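Local coordinates for CELL division protein FTSZ (Haloferax volcanii, PDB 4B45), which binds GTP as a tubulin-like cytoskeletal protein, probably hydrolyses it, and takes part in the control of archaeal cell shape, at residues V251-A265 against R286-V298. Residues are numbered along the deposited sequence; the frame is centred on the assembly and turned at random.
Sequences VLTGTSLPDASDADA and RRWVEDETGSMQV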
ATOM      1  N   VAL A 251      -9.537 -11.952   2.343  1.00 43.73           N
ATOM      2  CA  VAL A 251      -9.323 -12.326   0.946  1.00 48.81           C
ATOM      3  C   VAL A 251     -10.474 -11.904   0.025  1.00 52.12           C
ATOM      4  O   VAL A 251     -10.246 -11.530  -1.117  1.00 58.49           O
ATOM      5  CB  VAL A 251      -9.117 -13.851   0.818  1.00 49.96           C
ATOM      6  CG1 VAL A 251      -8.971 -14.262  -0.640  1.00 53.01           C
ATOM      7  CG2 VAL A 251      -7.908 -14.309   1.655  1.00 47.23           C
ATOM      8  N   LEU A 252     -11.711 -11.961   0.516  1.00 62.42           N
ATOM      9  CA  LEU A 252     -12.874 -11.732  -0.353  1.00 58.31           C
ATOM     10  C   LEU A 252     -13.490 -10.327  -0.267  1.00 61.25           C
ATOM     11  O   LEU A 252     -13.814  -9.737  -1.300  1.00 68.81           O
ATOM     12  CB  LEU A 252     -13.942 -12.806  -0.138  1.00 48.31           C
ATOM     13  CG  LEU A 252     -13.483 -14.258  -0.342  1.00 57.44           C
ATOM     14  CD1 LEU A 252     -14.533 -15.232   0.171  1.00 56.92           C
ATOM     15  CD2 LEU A 252     -13.146 -14.569  -1.803  1.00 57.19           C
ATOM     16  N   THR A 253     -13.652  -9.786   0.940  1.00 60.59           N
ATOM     17  CA  THR A 253     -14.216  -8.439   1.072  1.00 63.25           C
ATOM     18  C   THR A 253     -13.234  -7.362   1.527  1.00 61.36           C
ATOM     19  O   THR A 253     -13.400  -6.192   1.192  1.00 67.91           O
ATOM     20  CB  THR A 253     -15.447  -8.386   2.020  1.00 69.99           C
ATOM     21  OG1 THR A 253     -15.039  -8.572   3.381  1.00 73.59           O
ATOM     22  CG2 THR A 253     -16.455  -9.435   1.655  1.00 69.29           C
ATOM     23  N   GLY A 254     -12.226  -7.737   2.298  1.00 54.57           N
ATOM     24  CA  GLY A 254     -11.423  -6.743   2.993  1.00 48.66           C
ATOM     25  C   GLY A 254     -10.142  -6.354   2.290  1.00 46.18           C
ATOM     26  O   GLY A 254      -9.212  -5.845   2.911  1.00 41.89           O
ATOM     27  N   THR A 255     -10.095  -6.590   0.985  1.00 43.62           N
ATOM     28  CA  THR A 255      -8.877  -6.392   0.224  1.00 34.32           C
ATOM     29  C   THR A 255      -8.769  -4.950  -0.298  1.00 41.87           C
ATOM     30  O   THR A 255      -9.774  -4.312  -0.613  1.00 42.53           O
ATOM     31  CB  THR A 255      -8.832  -7.390  -0.929  1.00 41.71           C
ATOM     32  OG1 THR A 255      -7.723  -7.101  -1.781  1.00 61.69           O
ATOM     33  CG2 THR A 255     -10.102  -7.304  -1.713  1.00 37.47           C
ATOM     34  N   SER A 256      -7.547  -4.438  -0.370  1.00 41.91           N
ATOM     35  CA  SER A 256      -7.310  -3.058  -0.785  1.00 44.29           C
ATOM     36  C   SER A 256      -7.664  -2.829  -2.260  1.00 43.54           C
ATOM     37  O   SER A 256      -7.984  -1.706  -2.669  1.00 44.08           O
ATOM     38  CB  SER A 256      -5.855  -2.667  -0.501  1.00 36.55           C
ATOM     39  OG  SER A 256      -4.965  -3.472  -1.248  1.00 37.31           O
ATOM     40  N   LEU A 257      -7.586  -3.906  -3.036  1.00 45.33           N
ATOM     41  CA  LEU A 257      -8.087  -3.973  -4.409  1.00 45.26           C
ATOM     42  C   LEU A 257      -9.165  -5.066  -4.519  1.00 46.75           C
ATOM     43  O   LEU A 257      -8.870  -6.232  -4.280  1.00 52.96           O
ATOM     44  CB  LEU A 257      -6.937  -4.367  -5.332  1.00 38.54           C
ATOM     45  CG  LEU A 257      -7.307  -4.635  -6.791  1.00 47.58           C
ATOM     46  CD1 LEU A 257      -7.696  -3.321  -7.497  1.00 47.99           C
ATOM     47  CD2 LEU A 257      -6.153  -5.323  -7.511  1.00 48.97           C
ATOM     48  N   PRO A 258     -10.411  -4.708  -4.898  1.00 49.93           N
ATOM     49  CA  PRO A 258     -11.480  -5.718  -5.028  1.00 44.83           C
ATOM     50  C   PRO A 258     -11.182  -6.839  -6.029  1.00 45.06           C
ATOM     51  O   PRO A 258     -10.510  -6.617  -7.045  1.00 41.61           O
ATOM     52  CB  PRO A 258     -12.678  -4.905  -5.544  1.00 40.61           C
ATOM     53  CG  PRO A 258     -12.410  -3.509  -5.090  1.00 45.76           C
ATOM     54  CD  PRO A 258     -10.915  -3.339  -5.122  1.00 40.85           C
ATOM     55  N   ASP A 259     -11.719  -8.026  -5.746  1.00 46.23           N
ATOM     56  CA  ASP A 259     -11.592  -9.196  -6.621  1.00 44.52           C
ATOM     57  C   ASP A 259     -10.123  -9.569  -6.892  1.00 46.90           C
ATOM     58  O   ASP A 259      -9.726  -9.785  -8.036  1.00 48.26           O
ATOM     59  CB  ASP A 259     -12.369  -8.989  -7.932  1.00 40.03           C
ATOM     60  CG  ASP A 259     -12.585 -10.287  -8.700  1.00 56.35           C
ATOM     61  OD1 ASP A 259     -12.657 -11.357  -8.056  1.00 60.30           O
ATOM     62  OD2 ASP A 259     -12.687 -10.241  -9.949  1.00 58.21           O
ATOM     63  N   ALA A 260      -9.331  -9.675  -5.829  1.00 42.23           N
ATOM     64  CA  ALA A 260      -7.905  -9.975  -5.964  1.00 46.13           C
ATOM     65  C   ALA A 260      -7.527 -11.407  -5.572  1.00 53.12           C
ATOM     66  O   ALA A 260      -6.362 -11.666  -5.265  1.00 51.51           O
ATOM     67  CB  ALA A 260      -7.090  -8.993  -5.132  1.00 43.93           C
ATOM     68  N   SER A 261      -8.491 -12.328  -5.595  1.00 53.77           N
ATOM     69  CA  SER A 261      -8.249 -13.719  -5.173  1.00 56.36           C
ATOM     70  C   SER A 261      -7.243 -14.466  -6.030  1.00 52.34           C
ATOM     71  O   SER A 261      -6.403 -15.189  -5.515  1.00 57.96           O
ATOM     72  CB  SER A 261      -9.547 -14.534  -5.167  1.00 60.93           C
ATOM     73  OG  SER A 261     -10.164 -14.500  -3.900  1.00 72.81           O
ATOM     74  N   ASP A 262      -7.359 -14.318  -7.343  1.00 50.10           N
ATOM     75  CA  ASP A 262      -6.539 -15.082  -8.269  1.00 50.52           C
ATOM     76  C   ASP A 262      -5.088 -14.589  -8.260  1.00 52.62           C
ATOM     77  O   ASP A 262      -4.695 -13.780  -9.092  1.00 57.02           O
ATOM     78  CB  ASP A 262      -7.146 -15.004  -9.666  1.00 54.89           C
ATOM     79  CG  ASP A 262      -6.421 -15.864 -10.669  1.00 62.20           C
ATOM     80  OD1 ASP A 262      -5.497 -16.600 -10.265  1.00 66.55           O
ATOM     81  OD2 ASP A 262      -6.783 -15.804 -11.868  1.00 61.97           O
ATOM     82  N   ALA A 263      -4.292 -15.093  -7.324  1.00 48.77           N
ATOM     83  CA  ALA A 263      -2.940 -14.577  -7.146  1.00 47.60           C
ATOM     84  C   ALA A 263      -1.859 -15.647  -7.244  1.00 47.37           C
ATOM     85  O   ALA A 263      -2.091 -16.827  -6.982  1.00 46.96           O
ATOM     86  CB  ALA A 263      -2.835 -13.834  -5.829  1.00 44.40           C
ATOM     87  N   ASP A 264      -0.666 -15.213  -7.622  1.00 47.50           N
ATOM     88  CA  ASP A 264       0.456 -16.113  -7.788  1.00 53.41           C
ATOM     89  C   ASP A 264       1.061 -16.487  -6.434  1.00 48.32           C
ATOM     90  O   ASP A 264       1.572 -17.587  -6.256  1.00 50.31           O
ATOM     91  CB  ASP A 264       1.511 -15.467  -8.704  1.00 66.20           C
ATOM     92  CG  ASP A 264       2.755 -16.327  -8.860  1.00 82.45           C
ATOM     93  OD1 ASP A 264       2.689 -17.353  -9.576  1.00 92.42           O
ATOM     94  OD2 ASP A 264       3.800 -15.981  -8.267  1.00 83.66           O
ATOM     95  N   ALA A 265       1.008 -15.568  -5.480  1.00 45.08           N
ATOM     96  CA  ALA A 265       1.596 -15.817  -4.171  1.00 41.30           C
ATOM     97  C   ALA A 265       0.748 -15.163  -3.098  1.00 41.37           C
ATOM     98  O   ALA A 265      -0.017 -14.239  -3.373  1.00 41.89           O
ATOM     99  CB  ALA A 265       3.029 -15.278  -4.111  1.00 42.06           C
ATOM    100  N   ARG A 286      -4.949 -21.157   6.361  1.00 46.18           N
ATOM    101  CA  ARG A 286      -3.925 -21.119   5.330  1.00 43.45           C
ATOM    102  C   ARG A 286      -4.286 -22.062   4.198  1.00 46.16           C
ATOM    103  O   ARG A 286      -4.102 -21.737   3.031  1.00 44.97           O
ATOM    104  CB  ARG A 286      -2.572 -21.533   5.910  1.00 47.44           C
ATOM    105  CG  ARG A 286      -2.058 -20.611   6.990  1.00 44.49           C
ATOM    106  CD  ARG A 286      -0.767 -21.165   7.555  1.00 48.40           C
ATOM    107  NE  ARG A 286      -0.207 -20.314   8.599  1.00 52.21           N
ATOM    108  CZ  ARG A 286       0.817 -20.672   9.364  1.00 51.44           C
ATOM    109  NH1 ARG A 286       1.370 -21.862   9.189  1.00 50.12           N
ATOM    110  NH2 ARG A 286       1.276 -19.856  10.303  1.00 48.28           N
ATOM    111  N   ARG A 287      -4.774 -23.252   4.549  1.00 47.87           N
ATOM    112  CA  ARG A 287      -5.118 -24.242   3.539  1.00 45.71           C
ATOM    113  C   ARG A 287      -6.253 -23.708   2.670  1.00 51.17           C
ATOM    114  O   ARG A 287      -6.237 -23.854   1.443  1.00 48.90           O
ATOM    115  CB  ARG A 287      -5.503 -25.579   4.190  1.00 49.56           C
ATOM    116  CG  ARG A 287      -6.087 -26.595   3.226  1.00 59.03           C
ATOM    117  CD  ARG A 287      -6.148 -27.977   3.870  1.00 73.50           C
ATOM    118  NE  ARG A 287      -7.160 -28.844   3.269  1.00 85.88           N
ATOM    119  CZ  ARG A 287      -8.352 -29.097   3.810  1.00 91.39           C
ATOM    120  NH1 ARG A 287      -8.692 -28.553   4.973  1.00 85.29           N
ATOM    121  NH2 ARG A 287      -9.209 -29.896   3.185  1.00 96.09           N
ATOM    122  N   TRP A 288      -7.239 -23.087   3.316  1.00 41.26           N
ATOM    123  CA  TRP A 288      -8.307 -22.414   2.583  1.00 47.00           C
ATOM    124  C   TRP A 288      -7.799 -21.349   1.588  1.00 46.12           C
ATOM    125  O   TRP A 288      -8.299 -21.265   0.463  1.00 44.61           O
ATOM    126  CB  TRP A 288      -9.329 -21.774   3.528  1.00 45.72           C
ATOM    127  CG  TRP A 288     -10.435 -21.134   2.742  1.00 45.46           C
ATOM    128  CD1 TRP A 288     -11.559 -21.740   2.272  1.00 41.09           C
ATOM    129  CD2 TRP A 288     -10.488 -19.780   2.289  1.00 34.91           C
ATOM    130  NE1 TRP A 288     -12.318 -20.843   1.560  1.00 40.85           N
ATOM    131  CE2 TRP A 288     -11.688 -19.631   1.559  1.00 41.94           C
ATOM    132  CE3 TRP A 288      -9.647 -18.672   2.437  1.00 39.67           C
ATOM    133  CZ2 TRP A 288     -12.071 -18.418   0.977  1.00 45.83           C
ATOM    134  CZ3 TRP A 288     -10.026 -17.466   1.859  1.00 43.42           C
ATOM    135  CH2 TRP A 288     -11.228 -17.351   1.138  1.00 46.63           C
ATOM    136  N   VAL A 289      -6.837 -20.529   2.010  1.00 39.98           N
ATOM    137  CA  VAL A 289      -6.265 -19.510   1.120  1.00 45.46           C
ATOM    138  C   VAL A 289      -5.638 -20.189  -0.089  1.00 47.45           C
ATOM    139  O   VAL A 289      -5.820 -19.740  -1.207  1.00 45.18           O
ATOM    140  CB  VAL A 289      -5.222 -18.602   1.836  1.00 45.04           C
ATOM    141  CG1 VAL A 289      -4.466 -17.730   0.835  1.00 42.47           C
ATOM    142  CG2 VAL A 289      -5.904 -17.722   2.877  1.00 43.66           C
ATOM    143  N   GLU A 290      -4.938 -21.302   0.142  1.00 48.15           N
ATOM    144  CA  GLU A 290      -4.315 -22.045  -0.941  1.00 43.00           C
ATOM    145  C   GLU A 290      -5.345 -22.585  -1.941  1.00 48.88           C
ATOM    146  O   GLU A 290      -5.100 -22.581  -3.145  1.00 53.04           O
ATOM    147  CB  GLU A 290      -3.445 -23.180  -0.385  1.00 44.81           C
ATOM    148  CG  GLU A 290      -2.826 -24.068  -1.456  1.00 46.76           C
ATOM    149  CD  GLU A 290      -1.892 -25.116  -0.880  1.00 59.48           C
ATOM    150  OE1 GLU A 290      -2.389 -26.119  -0.323  1.00 58.57           O
ATOM    151  OE2 GLU A 290      -0.660 -24.936  -0.978  1.00 63.52           O
ATOM    152  N   ASP A 291      -6.495 -23.042  -1.441  1.00 46.17           N
ATOM    153  CA  ASP A 291      -7.559 -23.554  -2.304  1.00 51.67           C
ATOM    154  C   ASP A 291      -8.259 -22.436  -3.058  1.00 50.85           C
ATOM    155  O   ASP A 291      -8.650 -22.604  -4.211  1.00 51.93           O
ATOM    156  CB  ASP A 291      -8.614 -24.333  -1.504  1.00 56.26           C
ATOM    157  CG  ASP A 291      -8.068 -25.616  -0.889  1.00 68.55           C
ATOM    158  OD1 ASP A 291      -7.024 -26.137  -1.354  1.00 68.06           O
ATOM    159  OD2 ASP A 291      -8.705 -26.110   0.068  1.00 72.03           O
ATOM    160  N   GLU A 292      -8.442 -21.302  -2.393  1.00 49.33           N
ATOM    161  CA  GLU A 292      -9.143 -20.171  -2.991  1.00 49.59           C
ATOM    162  C   GLU A 292      -8.315 -19.436  -4.045  1.00 51.93           C
ATOM    163  O   GLU A 292      -8.844 -19.043  -5.076  1.00 54.05           O
ATOM    164  CB  GLU A 292      -9.602 -19.191  -1.903  1.00 49.32           C
ATOM    165  CG  GLU A 292     -10.184 -17.887  -2.423  1.00 52.81           C
ATOM    166  CD  GLU A 292     -11.363 -18.080  -3.355  1.00 60.59           C
ATOM    167  OE1 GLU A 292     -12.122 -19.063  -3.188  1.00 61.43           O
ATOM    168  OE2 GLU A 292     -11.526 -17.240  -4.263  1.00 64.59           O
ATOM    169  N   THR A 293      -7.019 -19.253  -3.797  1.00 51.07           N
ATOM    170  CA  THR A 293      -6.168 -18.524  -4.743  1.00 45.86           C
ATOM    171  C   THR A 293      -5.640 -19.399  -5.889  1.00 43.31           C
ATOM    172  O   THR A 293      -5.321 -18.908  -6.966  1.00 48.86           O
ATOM    173  CB  THR A 293      -4.961 -17.885  -4.032  1.00 45.66           C
ATOM    174  OG1 THR A 293      -4.140 -18.911  -3.451  1.00 49.28           O
ATOM    175  CG2 THR A 293      -5.420 -16.927  -2.939  1.00 46.49           C
ATOM    176  N   GLY A 294      -5.522 -20.695  -5.648  1.00 42.48           N
ATOM    177  CA  GLY A 294      -4.871 -21.576  -6.601  1.00 46.23           C
ATOM    178  C   GLY A 294      -3.354 -21.441  -6.568  1.00 53.15           C
ATOM    179  O   GLY A 294      -2.651 -22.084  -7.350  1.00 55.06           O
ATOM    180  N   SER A 295      -2.848 -20.613  -5.652  1.00 47.87           N
ATOM    181  CA  SER A 295      -1.414 -20.352  -5.556  1.00 44.92           C
ATOM    182  C   SER A 295      -0.626 -21.546  -5.011  1.00 50.24           C
ATOM    183  O   SER A 295      -1.062 -22.202  -4.064  1.00 48.81           O
ATOM    184  CB  SER A 295      -1.155 -19.125  -4.680  1.00 41.50           C
ATOM    185  OG  SER A 295       0.224 -19.024  -4.364  1.00 45.94           O
ATOM    186  N   MET A 296       0.533 -21.815  -5.610  1.00 48.84           N
ATOM    187  CA  MET A 296       1.450 -22.839  -5.105  1.00 54.21           C
ATOM    188  C   MET A 296       2.463 -22.247  -4.119  1.00 53.77           C
ATOM    189  O   MET A 296       3.367 -22.948  -3.654  1.00 45.31           O
ATOM    190  CB  MET A 296       2.203 -23.507  -6.258  1.00 54.78           C
ATOM    191  CG  MET A 296       1.310 -24.112  -7.327  1.00 60.22           C
ATOM    192  SD  MET A 296       0.260 -25.382  -6.613  1.00 83.55           S
ATOM    193  CE  MET A 296       1.524 -26.522  -6.123  1.00 53.89           C
ATOM    194  N   GLN A 297       2.312 -20.962  -3.809  1.00 41.26           N
ATOM    195  CA  GLN A 297       3.254 -20.275  -2.931  1.00 52.07           C
ATOM    196  C   GLN A 297       2.536 -19.504  -1.842  1.00 50.61           C
ATOM    197  O   GLN A 297       2.669 -18.281  -1.754  1.00 52.50           O
ATOM    198  CB  GLN A 297       4.110 -19.287  -3.719  1.00 57.49           C
ATOM    199  CG  GLN A 297       4.793 -19.841  -4.945  1.00 69.36           C
ATOM    200  CD  GLN A 297       5.666 -18.794  -5.605  1.00 82.32           C
ATOM    201  OE1 GLN A 297       5.319 -18.242  -6.654  1.00 84.75           O
ATOM    202  NE2 GLN A 297       6.799 -18.491  -4.973  1.00 84.18           N
ATOM    203  N   VAL A 298       1.761 -20.214  -1.030  1.00 39.56           N
ATOM    204  CA  VAL A 298       1.106 -19.611   0.114  1.00 42.48           C
ATOM    205  C   VAL A 298       1.994 -19.789   1.328  1.00 44.18           C
ATOM    206  O   VAL A 298       2.289 -20.919   1.742  1.00 47.80           O
ATOM    207  CB  VAL A 298      -0.276 -20.246   0.392  1.00 43.89           C
ATOM    208  CG1 VAL A 298      -0.832 -19.737   1.714  1.00 39.96           C
ATOM    209  CG2 VAL A 298      -1.236 -19.948  -0.743  1.00 49.61           C
TER
HETATM  210  O   HOH W   1      -3.227 -18.627  -8.688  1.00 53.15           O
HETATM  211  O   HOH W   2       1.513 -19.929  -7.767  1.00 59.22           O
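Val-251 and Leu-252, at the end of helix 240-252, meet the six-membered ring of Trp-288 at its edge: Val-251 CG2 lies 3.8 Å from Trp-288 CZ3, and Leu-252 CD1 reaches Trp-288 CH2 at 4.0 Å. With chi1 at -178°, CG of Trp-288 stands opposite the main-chain nitrogen and the far end of the indole reaches out from helix 279-293 to this pair, while Glu-292 CB lies over one ring face. Val-251 also touches Val-289 and, outside the two segments, Val-314 of strand 309-319. Thr-293 CG2 packs 3.3 Å from Ser-261 O. Two side-chain hydrogen bonds join the segments. Ser-261 OG donates to Glu-292 OE2 at 3.1 Å, on the anti side of a carboxylate brought round by a bend at chi2. Ser-295 OG donates to Asp-264 O at 2.7 Å from above the carbonyl plane, 56° out of it, and accepts from Gln-297 N at 2.9 Å in an ST turn. With an alanine here the hydroxyl is gone, and Asp-264 O is likely to lose this donor and Gln-297 N its acceptor, leaving the turn less firmly tied to Asp-264. Thr-293 OG1 donates back to Val-289 O and accepts from Ser-295 N, a second ST turn. The contact belongs to the beta-alpha-beta crossover of the tubulin-like C-terminal domain: strand 263-272 leads into helix 279-293, whose end, followed by positive-phi Gly-294, returns the chain to strand 298-304. Water adds two bridges, one lying 2.7 Å from both Ala-263 O and Thr-293 O, the other joining Asp-264 O to Met-296 N.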